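Local structure of alpha-L-arabinosidase (Xanthomonas axonopodis pv. citri, 6D25) at residues 241-246 with 265-270; 297-302 with 356-361. The protein probably releases alpha-L-arabinofuranosyl side chains from arabinoxylan, including internally di-substituted chains, as a trimeric glycoside hydrolase of family GH51. One frame throughout, in Å; residues are numbered along the deposited sequence.

Interaction 1 of 2, residues 241-246 with 265-270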
ATOM      1  N   PRO A 241      -9.043  16.798   8.103  1.00 17.83           N
ATOM      2  CA  PRO A 241      -9.353  17.696   7.027  1.00 17.79           C
ATOM      3  C   PRO A 241      -8.435  18.932   6.947  1.00 18.94           C
ATOM      4  O   PRO A 241      -7.856  19.388   7.947  1.00 18.55           O
ATOM      5  CB  PRO A 241     -10.751  18.175   7.361  1.00 18.67           C
ATOM      6  CG  PRO A 241     -10.777  18.163   8.861  1.00 18.08           C
ATOM      7  CD  PRO A 241      -9.990  16.906   9.201  1.00 17.93           C
ATOM      8  N   SER A 242      -8.348  19.460   5.745  1.00 20.16           N
ATOM      9  CA  SER A 242      -7.921  20.813   5.503  1.00 21.51           C
ATOM     10  C   SER A 242      -9.143  21.735   5.430  1.00 20.47           C
ATOM     11  O   SER A 242     -10.102  21.386   4.756  1.00 19.39           O
ATOM     12  CB  SER A 242      -7.208  20.925   4.182  1.00 24.28           C
ATOM     13  OG  SER A 242      -6.693  22.243   4.022  1.00 28.83           O
ATOM     14  N   ASP A 243      -9.102  22.900   6.084  1.00 20.33           N
ATOM     15  CA  ASP A 243     -10.094  23.940   5.866  1.00 21.71           C
ATOM     16  C   ASP A 243     -11.491  23.356   6.098  1.00 19.74           C
ATOM     17  O   ASP A 243     -11.716  22.720   7.113  1.00 18.17           O
ATOM     18  CB  ASP A 243      -9.970  24.596   4.485  1.00 26.52           C
ATOM     19  CG  ASP A 243      -8.617  25.209   4.183  1.00 33.62           C
ATOM     20  OD1 ASP A 243      -7.874  25.478   5.144  1.00 37.50           O
ATOM     21  OD2 ASP A 243      -8.308  25.436   2.966  1.00 41.33           O
ATOM     22  N   ASP A 244     -12.413  23.578   5.177  1.00 18.76           N
ATOM     23  CA  ASP A 244     -13.812  23.223   5.349  1.00 19.30           C
ATOM     24  C   ASP A 244     -14.121  21.901   4.613  1.00 18.44           C
ATOM     25  O   ASP A 244     -15.220  21.740   4.056  1.00 18.21           O
ATOM     26  CB  ASP A 244     -14.726  24.352   4.853  1.00 20.40           C
ATOM     27  CG  ASP A 244     -14.503  24.716   3.392  1.00 21.98           C
ATOM     28  OD1 ASP A 244     -13.499  24.286   2.821  1.00 22.20           O
ATOM     29  OD2 ASP A 244     -15.324  25.443   2.849  1.00 24.63           O
ATOM     30  N   ASP A 245     -13.201  20.941   4.628  1.00 17.95           N
ATOM     31  CA  ASP A 245     -13.434  19.640   3.975  1.00 18.24           C
ATOM     32  C   ASP A 245     -14.228  18.748   4.938  1.00 17.86           C
ATOM     33  O   ASP A 245     -13.677  17.833   5.590  1.00 17.61           O
ATOM     34  CB  ASP A 245     -12.117  18.984   3.532  1.00 18.52           C
ATOM     35  CG  ASP A 245     -12.291  17.749   2.644  1.00 18.20           C
ATOM     36  OD1 ASP A 245     -13.435  17.345   2.396  1.00 17.36           O
ATOM     37  OD2 ASP A 245     -11.236  17.188   2.291  1.00 18.85           O
ATOM     38  N   TYR A 246     -15.541  18.993   4.982  1.00 17.72           N
ATOM     39  CA  TYR A 246     -16.412  18.303   5.910  1.00 18.23           C
ATOM     40  C   TYR A 246     -16.569  16.839   5.514  1.00 18.36           C
ATOM     41  O   TYR A 246     -16.735  15.979   6.383  1.00 18.21           O
ATOM     42  CB  TYR A 246     -17.752  19.043   6.026  1.00 18.94           C
ATOM     43  CG  TYR A 246     -17.556  20.456   6.540  1.00 19.05           C
ATOM     44  CD1 TYR A 246     -16.853  20.682   7.720  1.00 18.47           C
ATOM     45  CD2 TYR A 246     -18.009  21.564   5.842  1.00 19.82           C
ATOM     46  CE1 TYR A 246     -16.630  21.960   8.206  1.00 18.74           C
ATOM     47  CE2 TYR A 246     -17.776  22.863   6.306  1.00 19.90           C
ATOM     48  CZ  TYR A 246     -17.063  23.064   7.479  1.00 19.35           C
ATOM     49  OH  TYR A 246     -16.810  24.336   7.968  1.00 19.39           O
ATOM     50  N   MET A 265      -6.863  18.640  12.183  1.00 19.99           N
ATOM     51  CA  MET A 265      -7.391  19.570  11.209  1.00 20.88           C
ATOM     52  C   MET A 265      -6.354  20.678  10.993  1.00 19.83           C
ATOM     53  O   MET A 265      -5.565  20.945  11.869  1.00 19.38           O
ATOM     54  CB  MET A 265      -8.724  20.167  11.650  1.00 22.75           C
ATOM     55  CG  MET A 265      -8.689  21.032  12.860  1.00 23.99           C
ATOM     56  SD  MET A 265     -10.269  22.027  13.005  1.00 29.54           S
ATOM     57  CE  MET A 265      -9.924  23.358  11.857  1.00 28.50           C
ATOM     58  N   HIS A 266      -6.368  21.265   9.815  1.00 19.95           N
ATOM     59  CA  HIS A 266      -5.385  22.267   9.398  1.00 20.45           C
ATOM     60  C   HIS A 266      -6.151  23.472   8.850  1.00 18.30           C
ATOM     61  O   HIS A 266      -7.040  23.272   8.011  1.00 16.36           O
ATOM     62  CB  HIS A 266      -4.457  21.743   8.294  1.00 22.79           C
ATOM     63  CG  HIS A 266      -3.607  20.600   8.726  1.00 26.61           C
ATOM     64  ND1 HIS A 266      -2.855  19.862   7.865  1.00 31.04           N
ATOM     65  CD2 HIS A 266      -3.298  20.125   9.944  1.00 31.11           C
ATOM     66  CE1 HIS A 266      -2.161  18.964   8.517  1.00 31.19           C
ATOM     67  NE2 HIS A 266      -2.418  19.093   9.790  1.00 30.79           N
ATOM     68  N   TYR A 267      -5.787  24.688   9.317  1.00 17.24           N
ATOM     69  CA  TYR A 267      -6.317  25.904   8.711  1.00 17.07           C
ATOM     70  C   TYR A 267      -5.315  27.046   8.869  1.00 16.79           C
ATOM     71  O   TYR A 267      -5.051  27.497   9.987  1.00 16.59           O
ATOM     72  CB  TYR A 267      -7.639  26.332   9.354  1.00 17.68           C
ATOM     73  CG  TYR A 267      -8.178  27.629   8.793  1.00 17.71           C
ATOM     74  CD1 TYR A 267      -8.560  27.716   7.463  1.00 17.58           C
ATOM     75  CD2 TYR A 267      -8.251  28.781   9.566  1.00 17.47           C
ATOM     76  CE1 TYR A 267      -8.995  28.900   6.900  1.00 18.07           C
ATOM     77  CE2 TYR A 267      -8.682  29.975   9.017  1.00 17.73           C
ATOM     78  CZ  TYR A 267      -9.063  30.045   7.686  1.00 18.40           C
ATOM     79  OH  TYR A 267      -9.473  31.248   7.149  1.00 19.02           O
ATOM     80  N   TYR A 268      -4.798  27.518   7.743  1.00 16.71           N
ATOM     81  CA  TYR A 268      -3.916  28.665   7.681  1.00 16.74           C
ATOM     82  C   TYR A 268      -4.714  29.925   7.385  1.00 17.17           C
ATOM     83  O   TYR A 268      -5.693  29.927   6.632  1.00 16.53           O
ATOM     84  CB  TYR A 268      -2.867  28.492   6.585  1.00 17.05           C
ATOM     85  CG  TYR A 268      -1.823  27.468   6.915  1.00 17.08           C
ATOM     86  CD1 TYR A 268      -0.769  27.784   7.752  1.00 16.88           C
ATOM     87  CD2 TYR A 268      -1.910  26.173   6.440  1.00 17.61           C
ATOM     88  CE1 TYR A 268       0.188  26.839   8.086  1.00 17.11           C
ATOM     89  CE2 TYR A 268      -0.966  25.216   6.795  1.00 17.30           C
ATOM     90  CZ  TYR A 268       0.099  25.550   7.608  1.00 17.40           C
ATOM     91  OH  TYR A 268       1.042  24.608   7.967  1.00 17.72           O
ATOM     92  N   THR A 269      -4.212  31.012   7.970  1.00 17.46           N
ATOM     93  CA  THR A 269      -4.740  32.325   7.738  1.00 17.73           C
ATOM     94  C   THR A 269      -3.929  32.951   6.596  1.00 17.92           C
ATOM     95  O   THR A 269      -2.749  33.299   6.792  1.00 17.65           O
ATOM     96  CB  THR A 269      -4.678  33.146   9.033  1.00 17.53           C
ATOM     97  OG1 THR A 269      -5.485  32.512  10.037  1.00 16.76           O
ATOM     98  CG2 THR A 269      -5.123  34.573   8.842  1.00 18.06           C
ATOM     99  N   ILE A 270      -4.546  33.061   5.420  1.00 19.00           N
ATOM    100  CA  ILE A 270      -3.798  33.451   4.238  1.00 19.58           C
ATOM    101  C   ILE A 270      -4.509  34.648   3.605  1.00 21.23           C
ATOM    102  O   ILE A 270      -5.357  34.482   2.723  1.00 20.79           O
ATOM    103  CB  ILE A 270      -3.647  32.284   3.236  1.00 20.08           C
ATOM    104  CG1 ILE A 270      -3.176  31.005   3.918  1.00 19.94           C
ATOM    105  CG2 ILE A 270      -2.748  32.687   2.082  1.00 20.33           C
ATOM    106  CD1 ILE A 270      -2.922  29.849   2.964  1.00 20.89           C
TER
HETATM  107  O   HOH W   1      -5.429  25.990   5.154  1.00 22.54           O
HETATM  108  O   HOH W   2      -6.518  28.246   4.392  1.00 34.74           O

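Interaction 2 of 2, residues 297-302 with 356-361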
ATOM      1  N   VAL A 297     -12.354  32.656  10.976  1.00 18.18           N
ATOM      2  CA  VAL A 297     -13.063  31.553  10.342  1.00 19.01           C
ATOM      3  C   VAL A 297     -12.784  30.231  11.121  1.00 18.32           C
ATOM      4  O   VAL A 297     -13.601  29.303  11.109  1.00 17.79           O
ATOM      5  CB  VAL A 297     -12.665  31.461   8.856  1.00 19.71           C
ATOM      6  CG1 VAL A 297     -13.182  30.187   8.200  1.00 20.53           C
ATOM      7  CG2 VAL A 297     -13.116  32.668   8.054  1.00 20.21           C
ATOM      8  N   MET A 298     -11.652  30.166  11.814  1.00 17.69           N
ATOM      9  CA  MET A 298     -11.337  29.008  12.681  1.00 17.88           C
ATOM     10  C   MET A 298     -12.537  28.612  13.559  1.00 18.08           C
ATOM     11  O   MET A 298     -12.767  27.420  13.777  1.00 16.67           O
ATOM     12  CB  MET A 298     -10.125  29.313  13.558  1.00 17.80           C
ATOM     13  CG  MET A 298      -9.705  28.175  14.469  1.00 18.66           C
ATOM     14  SD  MET A 298      -9.026  26.746  13.617  1.00 18.25           S
ATOM     15  CE  MET A 298      -7.360  27.285  13.243  1.00 18.08           C
ATOM     16  N   ASP A 299     -13.294  29.589  14.081  1.00 18.73           N
ATOM     17  CA  ASP A 299     -14.388  29.255  14.966  1.00 20.05           C
ATOM     18  C   ASP A 299     -15.477  28.457  14.222  1.00 20.04           C
ATOM     19  O   ASP A 299     -15.966  27.461  14.730  1.00 19.88           O
ATOM     20  CB  ASP A 299     -15.004  30.485  15.631  1.00 22.62           C
ATOM     21  CG  ASP A 299     -16.044  30.067  16.664  1.00 25.34           C
ATOM     22  OD1 ASP A 299     -15.690  29.468  17.660  1.00 27.44           O
ATOM     23  OD2 ASP A 299     -17.205  30.271  16.413  1.00 31.19           O
ATOM     24  N   GLU A 300     -15.849  28.903  13.016  1.00 19.89           N
ATOM     25  CA  GLU A 300     -16.843  28.206  12.200  1.00 20.67           C
ATOM     26  C   GLU A 300     -16.353  26.791  11.850  1.00 19.58           C
ATOM     27  O   GLU A 300     -17.117  25.829  11.923  1.00 19.12           O
ATOM     28  CB  GLU A 300     -17.126  29.015  10.927  1.00 22.99           C
ATOM     29  CG  GLU A 300     -18.035  28.306   9.961  1.00 26.83           C
ATOM     30  CD  GLU A 300     -18.254  29.021   8.633  1.00 30.66           C
ATOM     31  OE1 GLU A 300     -17.855  30.217   8.512  1.00 31.64           O
ATOM     32  OE2 GLU A 300     -18.835  28.359   7.736  1.00 33.10           O
ATOM     33  N   LEU A 301     -15.089  26.669  11.433  1.00 18.43           N
ATOM     34  CA  LEU A 301     -14.523  25.355  11.073  1.00 18.05           C
ATOM     35  C   LEU A 301     -14.573  24.412  12.277  1.00 17.75           C
ATOM     36  O   LEU A 301     -15.028  23.258  12.141  1.00 17.34           O
ATOM     37  CB  LEU A 301     -13.080  25.519  10.602  1.00 17.90           C
ATOM     38  CG  LEU A 301     -12.877  26.343   9.331  1.00 18.30           C
ATOM     39  CD1 LEU A 301     -11.390  26.452   9.042  1.00 18.20           C
ATOM     40  CD2 LEU A 301     -13.616  25.768   8.125  1.00 18.70           C
ATOM     41  N   ILE A 302     -14.110  24.859  13.445  1.00 17.19           N
ATOM     42  CA  ILE A 302     -14.145  23.991  14.618  1.00 16.84           C
ATOM     43  C   ILE A 302     -15.584  23.568  14.934  1.00 17.27           C
ATOM     44  O   ILE A 302     -15.850  22.391  15.222  1.00 15.90           O
ATOM     45  CB  ILE A 302     -13.464  24.657  15.817  1.00 16.82           C
ATOM     46  CG1 ILE A 302     -11.953  24.735  15.575  1.00 16.63           C
ATOM     47  CG2 ILE A 302     -13.798  23.933  17.105  1.00 16.98           C
ATOM     48  CD1 ILE A 302     -11.190  25.589  16.576  1.00 16.70           C
ATOM     49  N   PHE A 356      -6.294  31.507  20.318  1.00 16.11           N
ATOM     50  CA  PHE A 356      -6.356  30.993  21.705  1.00 16.58           C
ATOM     51  C   PHE A 356      -7.746  31.203  22.333  1.00 16.90           C
ATOM     52  O   PHE A 356      -8.263  30.296  22.986  1.00 16.36           O
ATOM     53  CB  PHE A 356      -5.294  31.640  22.575  1.00 16.49           C
ATOM     54  CG  PHE A 356      -3.875  31.343  22.159  1.00 16.71           C
ATOM     55  CD1 PHE A 356      -3.527  30.126  21.581  1.00 17.22           C
ATOM     56  CD2 PHE A 356      -2.864  32.238  22.454  1.00 17.14           C
ATOM     57  CE1 PHE A 356      -2.201  29.817  21.299  1.00 16.80           C
ATOM     58  CE2 PHE A 356      -1.544  31.918  22.167  1.00 16.87           C
ATOM     59  CZ  PHE A 356      -1.226  30.732  21.563  1.00 16.74           C
ATOM     60  N   ASP A 357      -8.342  32.364  22.090  1.00 17.45           N
ATOM     61  CA  ASP A 357      -9.700  32.621  22.580  1.00 18.78           C
ATOM     62  C   ASP A 357     -10.636  31.539  22.032  1.00 18.89           C
ATOM     63  O   ASP A 357     -11.397  30.909  22.782  1.00 20.04           O
ATOM     64  CB  ASP A 357     -10.192  34.011  22.184  1.00 19.66           C
ATOM     65  CG  ASP A 357      -9.487  35.205  22.833  1.00 20.28           C
ATOM     66  OD1 ASP A 357      -8.722  35.004  23.843  1.00 20.08           O
ATOM     67  OD2 ASP A 357      -9.703  36.376  22.305  1.00 22.63           O
ATOM     68  N   ILE A 358     -10.546  31.306  20.714  1.00 18.81           N
ATOM     69  CA  ILE A 358     -11.462  30.379  20.052  1.00 18.18           C
ATOM     70  C   ILE A 358     -11.246  28.946  20.562  1.00 17.90           C
ATOM     71  O   ILE A 358     -12.193  28.219  20.890  1.00 18.21           O
ATOM     72  CB  ILE A 358     -11.320  30.506  18.536  1.00 18.43           C
ATOM     73  CG1 ILE A 358     -11.920  31.816  18.018  1.00 18.37           C
ATOM     74  CG2 ILE A 358     -11.911  29.286  17.806  1.00 18.76           C
ATOM     75  CD1 ILE A 358     -11.447  32.155  16.607  1.00 18.42           C
ATOM     76  N   PHE A 359      -9.993  28.510  20.629  1.00 17.41           N
ATOM     77  CA  PHE A 359      -9.721  27.144  21.094  1.00 16.64           C
ATOM     78  C   PHE A 359     -10.283  26.950  22.501  1.00 17.39           C
ATOM     79  O   PHE A 359     -10.889  25.874  22.800  1.00 17.06           O
ATOM     80  CB  PHE A 359      -8.227  26.841  21.141  1.00 15.90           C
ATOM     81  CG  PHE A 359      -7.461  26.944  19.851  1.00 15.38           C
ATOM     82  CD1 PHE A 359      -8.063  26.736  18.637  1.00 15.28           C
ATOM     83  CD2 PHE A 359      -6.089  27.157  19.869  1.00 15.18           C
ATOM     84  CE1 PHE A 359      -7.346  26.831  17.445  1.00 14.94           C
ATOM     85  CE2 PHE A 359      -5.364  27.220  18.697  1.00 14.52           C
ATOM     86  CZ  PHE A 359      -5.994  27.080  17.490  1.00 14.82           C
ATOM     87  N   SER A 360     -10.090  27.957  23.363  1.00 17.92           N
ATOM     88  CA  SER A 360     -10.508  27.826  24.753  1.00 18.69           C
ATOM     89  C   SER A 360     -12.042  27.759  24.865  1.00 19.59           C
ATOM     90  O   SER A 360     -12.567  27.193  25.855  1.00 19.72           O
ATOM     91  CB  SER A 360      -9.911  28.936  25.587  1.00 19.80           C
ATOM     92  OG  SER A 360     -10.627  30.156  25.454  1.00 21.22           O
ATOM     93  N   GLN A 361     -12.774  28.304  23.874  1.00 19.61           N
ATOM     94  CA  GLN A 361     -14.232  28.238  23.834  1.00 20.92           C
ATOM     95  C   GLN A 361     -14.714  26.842  23.397  1.00 20.70           C
ATOM     96  O   GLN A 361     -15.918  26.551  23.487  1.00 19.90           O
ATOM     97  CB  GLN A 361     -14.832  29.257  22.852  1.00 23.05           C
ATOM     98  CG  GLN A 361     -14.513  30.695  23.144  1.00 25.71           C
ATOM     99  CD  GLN A 361     -14.705  31.004  24.612  1.00 28.95           C
ATOM    100  OE1 GLN A 361     -15.850  31.013  25.103  1.00 31.03           O
ATOM    101  NE2 GLN A 361     -13.577  31.179  25.326  1.00 27.64           N
TER

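Interaction 1 of 2, residues 241-246 with 265-270
P241 and D243 clasp the backbone of H266 from the loop that follows strand 235-238 in the parallel (beta/alpha)8 barrel of this GH51 enzyme. H266 belongs to the next barrel strand, 262-269, so the loop prolongs the strand pairing by one parallel bridge, S242 opposite H266, before the chain turns away. Two backbone hydrogen bonds make that bridge. H266 N donates to P241 O at 3.0 Å, somewhat bent (144° at the hydrogen), while D243 N gives H266 O a shorter and almost straight bond of 2.8 Å and 177°. P241 O is used twice, since the CA-H of M265 also points at it, with 3.3 Å between M265 CA and P241 O. The turn itself is type II', from S242 to D245, and closes through D245 N to S242 O at 3.1 Å; D245 then caps helix 246-256 through W248 N.

Apolar contact is slight: P241 CG rests 4.0 Å from M265 CB.

The polar side-chain contacts centre on the D243 carboxylate. The CA–CB bond of D243 starts away from the strand, but with CG anti to the carbonyl carbon (chi1 -57°) the carboxylate comes back toward it. One water links D243 OD1 to Y268 N and another links it to Y268 O, extending the loop's grip beyond the bridge. The H266 imidazole makes weak hydrogen bonds with E202 and D323, and Y268 OH binds E324 and a glycerol, at the C-terminal ends of the strands where enzymes of this fold place their active sites. Y267 turns to the barrel exterior, where its hydroxyl bonds R294 O; at the rim of its ring, close to the ring plane, D243 OD1 sits 3.3 Å from Y267 CD1, the carboxylate standing nearly perpendicular to the ring.

Interaction 2 of 2, residues 297-302 with 356-361
M298, D299 and I302 line the side of helix 285-312 that meets I358 and F359 of helix 346-361, two neighbouring helices in the outer layer of the (beta/alpha)8 barrel. Their local axes run in nearly the same direction, crossing at -22° with a closest approach of 9.7 Å, and the contact is built from side-chain packing.

M298 comes first. Its CG lies anti to the backbone N (chi1 -179°), which carries the chain toward the other helix before it bends back toward strand 262-269; M298 CG meets F359 CE1 at 4.0 Å, approaching the ring at a slant. D299 follows, at a kink in the helix, where the N atoms of residues 298 and 299 have no bond to the preceding turn. Here the I358 methyl CG2 presses against the backbone, 3.8 Å from D299 CA. D299 OD1 lies equally close to I358 CG2, but its polar partner is H362 NE2, just past the second segment. I302, one turn after M298, closes the group, its CD1 lying 4.0 Å from I358 CG2, a methyl that also meets M298 and D299. F359, whose ring also meets W325 edge-to-face, receives I302 at its rim: I302 CD1 lies in the ring plane, 3.9 Å from F359 CD1.

Helix 285-312 follows strand 262-269 in the chain and packs on it, so interactions 1 and 2 share a border and their centres are 12 Å apart. Interaction 2 is a buried, apolar joint between outer helices, whereas interaction 1 is only partly buried and depends on backbone bonds between a loop and a strand, and on bridging water. L301 joins them: its CD1 lies 3.4 Å from Y267 CG, and its other methyl group, CD2, touches both the Y246 hydroxyl and D243 O. M298 likewise reaches back to M265 and Y267. The same helix therefore packs against the strand on one side and helix 346-361 on another.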